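PDB 2V27: phenylalanine hydroxylase from Colwellia psychrerythraea, which probably catalyses the tetrahydrobiopterin- and iron-dependent hydroxylation of L-phenylalanine to L-tyrosine by O2, and works as a cold-active enzyme. Local coordinates for residues B[49-54]-B[127-132]; B[120-125]-B[184-189]; B[161-166]-B[215-220]. All blocks are in the same frame, centred on the assembly; numbering follows the deposited sequence. Where two conformers were deposited one is given.

Interaction 1: residues B[49-54]-B[127-132]; sequences EGLAKL and HCPLLT. With FE (Fe (III) ion), chain E.
Gly50 is where helix 45-54 presses on the C-terminal end of helix 120-131, a right-angled helix crossing in the fold of the biopterin-dependent aromatic amino acid hydroxylases; the axes of segments 49-54 and 127-131 pass 7.7 Å apart at 90°. With no side chain in between, Gly50 CA lies 3.3 Å from Pro129 O in a CA-H...O contact, and Thr132 OG1 closes on the same CA. Next along, Leu51 reaches back with its CD2 branch, which runs beside Pro129 CG at 3.7 Å. Lys53 stretches out fully, its CD passing Thr132 OG1, and its NZ donates to water 1. That water in turn donates to Thr132 OG1 (2.8 Å), while OG1 gives its own proton to Pro129 O at 2.8 Å. The hydroxyl is thus gripped by two bonds, and chi1 of 70°, which sets OG1 between the backbone N and the carbonyl carbon, turns it back toward the last turn of the preceding helix. Five residues before Thr132, His127 binds the iron through NE2. Leu54, which also meets Val70 of helix 64-75, divides its methyl branches: CD2 touches Thr132 CG2 at 3.9 Å and CD1 sits 3.6 Å from Pro129 N.

Interaction 2: residues B[120-125]-B[184-189]; sequences IFHEIF and VLSSPG. With FE (Fe (III) ion), chain E.
His122 and Ser186 make the tight centre of this contact. The imidazole ND1-H points at Ser186 OG over 2.9 Å, nearly straight at 175° and with the oxygen lying in the ring plane, so the bond meets the ring at its edge and fixes its rotation. Ser186 OG passes its own proton to Gly182 O, one turn back, and a chi1 of 64° keeps the hydroxyl in position for both partners. At the far end of the same imidazole, NE2 binds the iron at 2.0 Å. Ser186 is therefore a second-shell residue that orients a first-shell ligand. His122, His127 and Glu167 together form the facial triad of two histidines and one carboxylate found in the aromatic amino acid hydroxylases, and waters 2 and 3 take further places on the metal. Glu123, whose CB points away from the second segment, folds back at its chi2 and brings OE1 within 2.7 Å of water 3, which can donate to it. Phe121 and Phe125, a helical turn apart, extend the packed part. Each meets a backbone oxygen with its ring edge: Phe121 CE2 lies 3.6 Å from Ser186 O, and Phe125 CE2 lies 3.4 Å from Leu185 O. Between themselves they are snug, CZ of Phe121 standing over the rim of the Phe125 ring, and helix 22-38 supplies edge-to-face partners in Trp28 and Phe32. The chain leaves helix 182-185 at Ser186, and the looser side follows with Ser187, which is partly exposed, turns its OG to Glu190 N as N-cap of helix 188-196 and packs on Phe261 of the second subunit.

Interaction 3: residues B[161-166]-B[215-220]; sequences LYWFTI and YRIDIM
Trp163 and Tyr215 lie face to face, the five-membered ring of the indole and the phenol ring stacked with centroids 4.1 Å apart and planes inclined by 25°. The overlap is off-centre: Tyr215 CD1 sits 3.4 Å from Trp163 NE1, while Trp163 CB makes a CH-pi contact over the Tyr215 face. Ile217 meets the same indole face further out, its CG2 lying 4.0 Å from the centroid of the six-membered ring. Trp163 holds its CG anti to the backbone N (chi1 -180°), which carries the indole away from the helix to this loop. Phe164 completes the aromatic cluster from another direction, with Trp163 CD1 above the centre of its ring and its CZ touching Tyr215 CB at 3.9 Å. The polar ends are paired beyond the stack: Trp163 NE1 with Gln221 OE1, and Tyr215 OH with NE2 of His275, the last residue of the C-terminal histidine tag. The cluster joins helix 152-167, whose last residue is the iron ligand Glu167, to the loop between helix 207-211 and strand 223-227, and Phe164 also meets Tyr225 of that strand edge-to-face.

From the N terminus, interaction 1 closes first, bringing helix 45-54 onto the end of helix 120-131 across 72 intervening residues. Interaction 2 opens on the start of that same helix, before interaction 1 has closed, so the two cross; it ends at the turn between helices 182-185 and 188-196. Interaction 3 opens within the span of interaction 2 and closes beyond it at 215-220, crossing it too, whereas interactions 1 and 3 follow in series on opposite sides of the chain's centre. The iron is the shared point of interactions 1 and 2, bound by His122 and His127. Segment 161-166 leads directly to the third ligand, Glu167, and Ile166 O lies 3.2 Å from His127 CE1.

Interaction 1: residues B[49-54]-B[127-132]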
loop_
_atom_site.group_PDB
_atom_site.type_symbol
_atom_site.label_atom_id
_atom_site.label_comp_id
_atom_site.label_asym_id
_atom_site.label_seq_id
_atom_site.Cartn_x
_atom_site.Cartn_y
_atom_site.Cartn_z
ATOM N N GLU B 49 10.636 9.841 28.593
ATOM C CA GLU B 49 10.450 9.724 30.042
ATOM C C GLU B 49 10.061 8.276 30.426
ATOM O O GLU B 49 10.640 7.670 31.370
ATOM C CB GLU B 49 9.369 10.677 30.534
ATOM C CG GLU B 49 9.182 10.486 32.090
ATOM C CD GLU B 49 8.141 11.393 32.682
ATOM O OE1 GLU B 49 7.243 11.857 31.920
ATOM O OE2 GLU B 49 8.247 11.677 33.909
ATOM N N GLY B 50 9.153 7.674 29.648
ATOM C CA GLY B 50 8.725 6.305 29.890
ATOM C C GLY B 50 9.842 5.305 29.693
ATOM O O GLY B 50 9.952 4.333 30.466
ATOM N N LEU B 51 10.718 5.508 28.694
ATOM C CA LEU B 51 11.909 4.643 28.585
ATOM C C LEU B 51 12.789 4.684 29.858
ATOM O O LEU B 51 13.324 3.663 30.283
ATOM C CB LEU B 51 12.765 5.057 27.378
ATOM C CG LEU B 51 12.301 4.556 26.009
ATOM C CD1 LEU B 51 13.365 5.080 24.965
ATOM C CD2 LEU B 51 12.160 3.011 25.926
ATOM N N ALA B 52 12.951 5.871 30.418
ATOM C CA ALA B 52 13.810 6.073 31.602
ATOM C C ALA B 52 13.165 5.317 32.786
ATOM O O ALA B 52 13.883 4.716 33.621
ATOM C CB ALA B 52 13.894 7.489 31.909
ATOM N N LYS B 53 11.827 5.344 32.877
ATOM C CA LYS B 53 11.142 4.538 33.895
ATOM C C LYS B 53 11.253 3.035 33.703
ATOM O O LYS B 53 11.352 2.335 34.710
ATOM C CB LYS B 53 9.660 4.921 33.985
ATOM C CG LYS B 53 9.449 6.327 34.501
ATOM C CD LYS B 53 7.961 6.736 34.531
ATOM C CE LYS B 53 7.806 8.165 34.966
ATOM N NZ LYS B 53 6.338 8.545 35.033
ATOM N N LEU B 54 11.168 2.514 32.474
ATOM C CA LEU B 54 11.213 1.059 32.235
ATOM C C LEU B 54 12.610 0.477 32.368
ATOM O O LEU B 54 12.740 -0.690 32.758
ATOM C CB LEU B 54 10.684 0.653 30.835
ATOM C CG LEU B 54 9.197 0.864 30.638
ATOM C CD1 LEU B 54 8.875 0.391 29.227
ATOM C CD2 LEU B 54 8.325 0.133 31.666
ATOM N N HIS B 127 4.734 0.448 22.754
ATOM C CA HIS B 127 3.618 0.905 23.616
ATOM C C HIS B 127 3.941 1.029 25.110
ATOM O O HIS B 127 3.534 1.970 25.794
ATOM C CB HIS B 127 2.384 0.013 23.443
ATOM C CG HIS B 127 1.769 0.077 22.067
ATOM N ND1 HIS B 127 1.397 1.261 21.443
ATOM C CD2 HIS B 127 1.499 -0.911 21.185
ATOM C CE1 HIS B 127 0.904 0.983 20.245
ATOM N NE2 HIS B 127 0.966 -0.317 20.056
ATOM N N CYS B 128 4.707 0.077 25.634
ATOM C CA CYS B 128 4.843 0.015 27.088
ATOM C C CYS B 128 5.493 1.289 27.706
ATOM O O CYS B 128 5.105 1.697 28.807
ATOM C CB CYS B 128 5.572 -1.269 27.492
ATOM S SG CYS B 128 4.469 -2.678 27.398
ATOM N N PRO B 129 6.459 1.935 27.031
ATOM C CA PRO B 129 6.963 3.140 27.706
ATOM C C PRO B 129 5.877 4.215 27.962
ATOM O O PRO B 129 5.910 4.919 28.998
ATOM C CB PRO B 129 8.034 3.682 26.738
ATOM C CG PRO B 129 8.481 2.464 25.971
ATOM C CD PRO B 129 7.196 1.651 25.772
ATOM N N LEU B 130 4.908 4.340 27.057
ATOM C CA LEU B 130 3.833 5.282 27.294
ATOM C C LEU B 130 2.768 4.824 28.296
ATOM O O LEU B 130 2.027 5.660 28.839
ATOM C CB LEU B 130 3.242 5.738 25.944
ATOM C CG LEU B 130 4.159 6.774 25.292
ATOM C CD1 LEU B 130 3.765 6.852 23.786
ATOM C CD2 LEU B 130 4.043 8.122 25.935
ATOM N N LEU B 131 2.725 3.501 28.567
ATOM C CA LEU B 131 1.818 3.020 29.592
ATOM C C LEU B 131 2.283 3.376 31.011
ATOM O O LEU B 131 1.519 3.217 31.993
ATOM C CB LEU B 131 1.551 1.507 29.468
ATOM C CG LEU B 131 0.709 1.059 28.253
ATOM C CD1 LEU B 131 0.754 -0.487 28.079
ATOM C CD2 LEU B 131 -0.736 1.530 28.387
ATOM N N THR B 132 3.515 3.918 31.127
ATOM C CA THR B 132 3.948 4.492 32.421
ATOM C C THR B 132 3.455 5.943 32.599
ATOM O O THR B 132 3.612 6.540 33.679
ATOM C CB THR B 132 5.505 4.514 32.594
ATOM O OG1 THR B 132 6.071 5.496 31.688
ATOM C CG2 THR B 132 6.119 3.204 32.392
HETATM FE FE FE E . 0.345 -1.598 18.442
HETATM O O HOH W 1 5.944 8.255 32.244
HETATM O O HOH W 2 -0.518 -3.032 16.929
HETATM O O HOH W 3 -0.321 -3.144 19.689
#

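Interaction 2: residues B[120-125]-B[184-189]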
loop_
_atom_site.group_PDB
_atom_site.type_symbol
_atom_site.label_atom_id
_atom_site.label_comp_id
_atom_site.label_asym_id
_atom_site.label_seq_id
_atom_site.Cartn_x
_atom_site.Cartn_y
_atom_site.Cartn_z
ATOM N N ILE B 120 6.540 -9.076 20.304
ATOM C CA ILE B 120 6.883 -8.611 21.635
ATOM C C ILE B 120 7.685 -7.308 21.578
ATOM O O ILE B 120 7.559 -6.460 22.482
ATOM C CB ILE B 120 7.587 -9.721 22.445
ATOM C CG1 ILE B 120 7.655 -9.327 23.910
ATOM C CG2 ILE B 120 8.990 -10.042 21.942
ATOM C CD1 ILE B 120 7.991 -10.584 24.834
ATOM N N PHE B 121 8.502 -7.139 20.516
ATOM C CA PHE B 121 9.206 -5.872 20.356
ATOM C C PHE B 121 8.240 -4.686 20.081
ATOM O O PHE B 121 8.357 -3.621 20.717
ATOM C CB PHE B 121 10.302 -5.973 19.278
ATOM C CG PHE B 121 11.078 -4.690 19.148
ATOM C CD1 PHE B 121 12.079 -4.392 20.074
ATOM C CD2 PHE B 121 10.754 -3.715 18.163
ATOM C CE1 PHE B 121 12.797 -3.147 20.014
ATOM C CE2 PHE B 121 11.453 -2.488 18.094
ATOM C CZ PHE B 121 12.466 -2.188 18.999
ATOM N N HIS B 122 7.341 -4.855 19.128
ATOM C CA HIS B 122 6.321 -3.816 18.896
ATOM C C HIS B 122 5.625 -3.399 20.208
ATOM O O HIS B 122 5.507 -2.226 20.529
ATOM C CB HIS B 122 5.291 -4.260 17.867
ATOM C CG HIS B 122 4.116 -3.332 17.803
ATOM N ND1 HIS B 122 4.256 -2.011 17.409
ATOM C CD2 HIS B 122 2.829 -3.476 18.192
ATOM C CE1 HIS B 122 3.071 -1.417 17.468
ATOM N NE2 HIS B 122 2.186 -2.285 17.944
ATOM N N GLU B 123 5.183 -4.372 21.006
ATOM C CA GLU B 123 4.377 -4.029 22.186
ATOM C C GLU B 123 5.237 -3.422 23.274
ATOM O O GLU B 123 4.821 -2.400 23.840
ATOM C CB GLU B 123 3.643 -5.279 22.759
ATOM C CG GLU B 123 2.831 -6.096 21.735
ATOM C CD GLU B 123 1.601 -5.394 21.204
ATOM O OE1 GLU B 123 1.427 -4.152 21.411
ATOM O OE2 GLU B 123 0.780 -6.110 20.562
ATOM N N ILE B 124 6.386 -4.047 23.592
ATOM C CA ILE B 124 7.158 -3.555 24.728
ATOM C C ILE B 124 7.918 -2.261 24.374
ATOM O O ILE B 124 7.905 -1.314 25.155
ATOM C CB ILE B 124 8.091 -4.676 25.310
ATOM C CG1 ILE B 124 7.223 -5.794 25.919
ATOM C CG2 ILE B 124 9.045 -4.119 26.358
ATOM C CD1 ILE B 124 8.038 -6.881 26.621
ATOM N N PHE B 125 8.561 -2.230 23.200
ATOM C CA PHE B 125 9.253 -1.029 22.810
ATOM C C PHE B 125 8.280 0.070 22.328
ATOM O O PHE B 125 8.413 1.277 22.686
ATOM C CB PHE B 125 10.304 -1.349 21.747
ATOM C CG PHE B 125 11.216 -0.204 21.478
ATOM C CD1 PHE B 125 12.487 -0.128 22.079
ATOM C CD2 PHE B 125 10.823 0.748 20.576
ATOM C CE1 PHE B 125 13.338 0.983 21.817
ATOM C CE2 PHE B 125 11.625 1.812 20.292
ATOM C CZ PHE B 125 12.871 1.960 20.879
ATOM N N VAL B 184 4.479 3.478 14.872
ATOM C CA VAL B 184 5.522 4.291 14.288
ATOM C C VAL B 184 6.798 4.079 15.102
ATOM O O VAL B 184 7.893 3.848 14.535
ATOM C CB VAL B 184 5.120 5.792 14.323
ATOM C CG1 VAL B 184 6.199 6.632 13.635
ATOM C CG2 VAL B 184 3.762 6.069 13.618
ATOM N N LEU B 185 6.677 4.151 16.453
ATOM C CA LEU B 185 7.848 4.112 17.361
ATOM C C LEU B 185 8.671 2.850 17.238
ATOM O O LEU B 185 9.865 2.886 17.572
ATOM C CB LEU B 185 7.378 4.307 18.853
ATOM C CG LEU B 185 6.887 5.723 19.199
ATOM C CD1 LEU B 185 6.021 5.832 20.454
ATOM C CD2 LEU B 185 8.068 6.663 19.417
ATOM N N SER B 186 8.029 1.733 16.919
ATOM C CA SER B 186 8.755 0.478 16.874
ATOM C C SER B 186 9.327 0.136 15.494
ATOM O O SER B 186 9.836 -0.934 15.336
ATOM C CB SER B 186 7.863 -0.675 17.359
ATOM O OG SER B 186 6.748 -0.857 16.461
ATOM N N SER B 187 9.235 1.040 14.518
ATOM C CA SER B 187 9.600 0.740 13.128
ATOM C C SER B 187 10.463 1.848 12.518
ATOM O O SER B 187 10.025 2.984 12.427
ATOM C CB SER B 187 8.327 0.655 12.265
ATOM O OG SER B 187 8.637 0.556 10.880
ATOM N N PRO B 188 11.653 1.509 12.007
ATOM C CA PRO B 188 12.446 2.569 11.330
ATOM C C PRO B 188 11.719 3.080 10.081
ATOM O O PRO B 188 11.698 4.296 9.833
ATOM C CB PRO B 188 13.778 1.846 10.951
ATOM C CG PRO B 188 13.819 0.643 11.911
ATOM C CD PRO B 188 12.374 0.211 12.084
ATOM N N GLY B 189 11.113 2.167 9.327
ATOM C CA GLY B 189 10.419 2.600 8.061
ATOM C C GLY B 189 9.234 3.529 8.366
ATOM O O GLY B 189 9.095 4.600 7.741
HETATM FE FE FE E . 0.345 -1.598 18.442
HETATM O O HOH W 3 -0.321 -3.144 19.689
HETATM O O HOH W 2 -0.518 -3.032 16.929
#

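Interaction 3: residues B[161-166]-B[215-220]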
loop_
_atom_site.group_PDB
_atom_site.type_symbol
_atom_site.label_atom_id
_atom_site.label_comp_id
_atom_site.label_asym_id
_atom_site.label_seq_id
_atom_site.Cartn_x
_atom_site.Cartn_y
_atom_site.Cartn_z
ATOM N N LEU B 161 -10.369 5.043 15.805
ATOM C CA LEU B 161 -9.862 5.962 16.810
ATOM C C LEU B 161 -8.503 5.475 17.379
ATOM O O LEU B 161 -7.533 6.246 17.472
ATOM C CB LEU B 161 -10.868 6.166 17.958
ATOM C CG LEU B 161 -10.389 7.056 19.126
ATOM C CD1 LEU B 161 -9.911 8.501 18.720
ATOM C CD2 LEU B 161 -11.512 7.138 20.214
ATOM N N TYR B 162 -8.405 4.194 17.703
ATOM C CA TYR B 162 -7.211 3.593 18.280
ATOM C C TYR B 162 -6.079 3.710 17.249
ATOM O O TYR B 162 -4.939 4.100 17.591
ATOM C CB TYR B 162 -7.521 2.119 18.554
ATOM C CG TYR B 162 -6.502 1.367 19.414
ATOM C CD1 TYR B 162 -6.639 1.359 20.812
ATOM C CD2 TYR B 162 -5.432 0.692 18.845
ATOM C CE1 TYR B 162 -5.742 0.684 21.636
ATOM C CE2 TYR B 162 -4.511 -0.025 19.682
ATOM C CZ TYR B 162 -4.719 -0.008 21.078
ATOM O OH TYR B 162 -3.885 -0.640 22.005
ATOM N N TRP B 163 -6.403 3.447 15.983
ATOM C CA TRP B 163 -5.410 3.454 14.919
ATOM C C TRP B 163 -4.742 4.829 14.839
ATOM O O TRP B 163 -3.523 4.928 14.769
ATOM C CB TRP B 163 -6.102 3.121 13.586
ATOM C CG TRP B 163 -5.159 3.090 12.413
ATOM C CD1 TRP B 163 -5.004 4.061 11.417
ATOM C CD2 TRP B 163 -4.292 2.008 12.057
ATOM N NE1 TRP B 163 -4.061 3.629 10.487
ATOM C CE2 TRP B 163 -3.623 2.368 10.839
ATOM C CE3 TRP B 163 -3.994 0.775 12.655
ATOM C CZ2 TRP B 163 -2.657 1.517 10.226
ATOM C CZ3 TRP B 163 -3.060 -0.073 12.038
ATOM C CH2 TRP B 163 -2.401 0.303 10.834
ATOM N N PHE B 164 -5.565 5.867 14.839
ATOM C CA PHE B 164 -5.048 7.196 14.674
ATOM C C PHE B 164 -4.453 7.844 15.917
ATOM O O PHE B 164 -3.954 8.978 15.834
ATOM C CB PHE B 164 -6.127 8.059 14.059
ATOM C CG PHE B 164 -6.321 7.765 12.586
ATOM C CD1 PHE B 164 -7.515 7.178 12.106
ATOM C CD2 PHE B 164 -5.262 8.048 11.686
ATOM C CE1 PHE B 164 -7.696 6.925 10.710
ATOM C CE2 PHE B 164 -5.396 7.808 10.319
ATOM C CZ PHE B 164 -6.623 7.257 9.817
ATOM N N THR B 165 -4.498 7.148 17.073
ATOM C CA THR B 165 -3.947 7.675 18.345
ATOM C C THR B 165 -2.870 6.696 18.822
ATOM O O THR B 165 -1.695 6.887 18.546
ATOM C CB THR B 165 -5.078 7.886 19.432
ATOM O OG1 THR B 165 -5.890 6.700 19.561
ATOM C CG2 THR B 165 -5.962 9.055 18.983
ATOM N N ILE B 166 -3.275 5.627 19.494
ATOM C CA ILE B 166 -2.310 4.675 20.041
ATOM C C ILE B 166 -1.364 4.075 19.002
ATOM O O ILE B 166 -0.180 3.831 19.342
ATOM C CB ILE B 166 -3.101 3.594 20.834
ATOM C CG1 ILE B 166 -3.684 4.288 22.114
ATOM C CG2 ILE B 166 -2.201 2.354 21.208
ATOM C CD1 ILE B 166 -4.640 3.472 22.879
ATOM N N TYR B 215 -9.315 3.882 6.517
ATOM C CA TYR B 215 -7.859 3.605 6.526
ATOM C C TYR B 215 -7.656 2.126 6.200
ATOM O O TYR B 215 -8.587 1.296 6.247
ATOM C CB TYR B 215 -7.245 3.890 7.917
ATOM C CG TYR B 215 -7.690 2.970 8.998
ATOM C CD1 TYR B 215 -6.858 1.949 9.474
ATOM C CD2 TYR B 215 -8.960 3.139 9.581
ATOM C CE1 TYR B 215 -7.296 1.086 10.497
ATOM C CE2 TYR B 215 -9.406 2.295 10.590
ATOM C CZ TYR B 215 -8.581 1.287 11.038
ATOM O OH TYR B 215 -8.977 0.404 12.027
ATOM N N ARG B 216 -6.419 1.813 5.824
ATOM C CA ARG B 216 -6.020 0.445 5.461
ATOM C C ARG B 216 -4.726 0.136 6.155
ATOM O O ARG B 216 -3.832 0.974 6.172
ATOM C CB ARG B 216 -5.864 0.293 3.952
ATOM C CG ARG B 216 -7.133 0.595 3.159
ATOM C CD ARG B 216 -8.212 -0.499 3.381
ATOM N NE ARG B 216 -9.412 -0.187 2.571
ATOM C CZ ARG B 216 -10.451 0.557 2.980
ATOM N NH1 ARG B 216 -10.499 1.072 4.226
ATOM N NH2 ARG B 216 -11.462 0.799 2.118
ATOM N N ILE B 217 -4.608 -1.061 6.711
ATOM C CA ILE B 217 -3.440 -1.348 7.559
ATOM C C ILE B 217 -2.146 -1.654 6.829
ATOM O O ILE B 217 -1.086 -1.467 7.399
ATOM C CB ILE B 217 -3.672 -2.460 8.617
ATOM C CG1 ILE B 217 -3.935 -3.793 7.929
ATOM C CG2 ILE B 217 -4.863 -2.048 9.492
ATOM C CD1 ILE B 217 -3.852 -5.017 8.883
ATOM N N ASP B 218 -2.276 -2.062 5.562
ATOM C CA ASP B 218 -1.180 -2.602 4.742
ATOM C C ASP B 218 -0.588 -1.604 3.734
ATOM O O ASP B 218 0.100 -1.997 2.784
ATOM C CB ASP B 218 -1.685 -3.872 4.012
ATOM C CG ASP B 218 -2.120 -4.972 4.973
ATOM O OD1 ASP B 218 -1.506 -5.073 6.056
ATOM O OD2 ASP B 218 -3.079 -5.739 4.664
ATOM N N ILE B 219 -0.848 -0.318 3.976
ATOM C CA ILE B 219 -0.326 0.749 3.089
ATOM C C ILE B 219 0.415 1.853 3.882
ATOM O O ILE B 219 0.262 1.949 5.111
ATOM C CB ILE B 219 -1.405 1.438 2.179
ATOM C CG1 ILE B 219 -2.402 2.216 3.072
ATOM C CG2 ILE B 219 -2.120 0.410 1.321
ATOM C CD1 ILE B 219 -3.389 3.045 2.236
ATOM N N MET B 220 1.253 2.656 3.206
ATOM C CA MET B 220 1.828 3.834 3.842
ATOM C C MET B 220 0.642 4.799 4.059
ATOM O O MET B 220 -0.140 5.092 3.168
ATOM C CB MET B 220 2.889 4.430 2.954
ATOM C CG MET B 220 4.039 3.449 2.619
ATOM S SD MET B 220 4.766 2.634 4.073
ATOM C CE MET B 220 5.550 4.063 4.874
#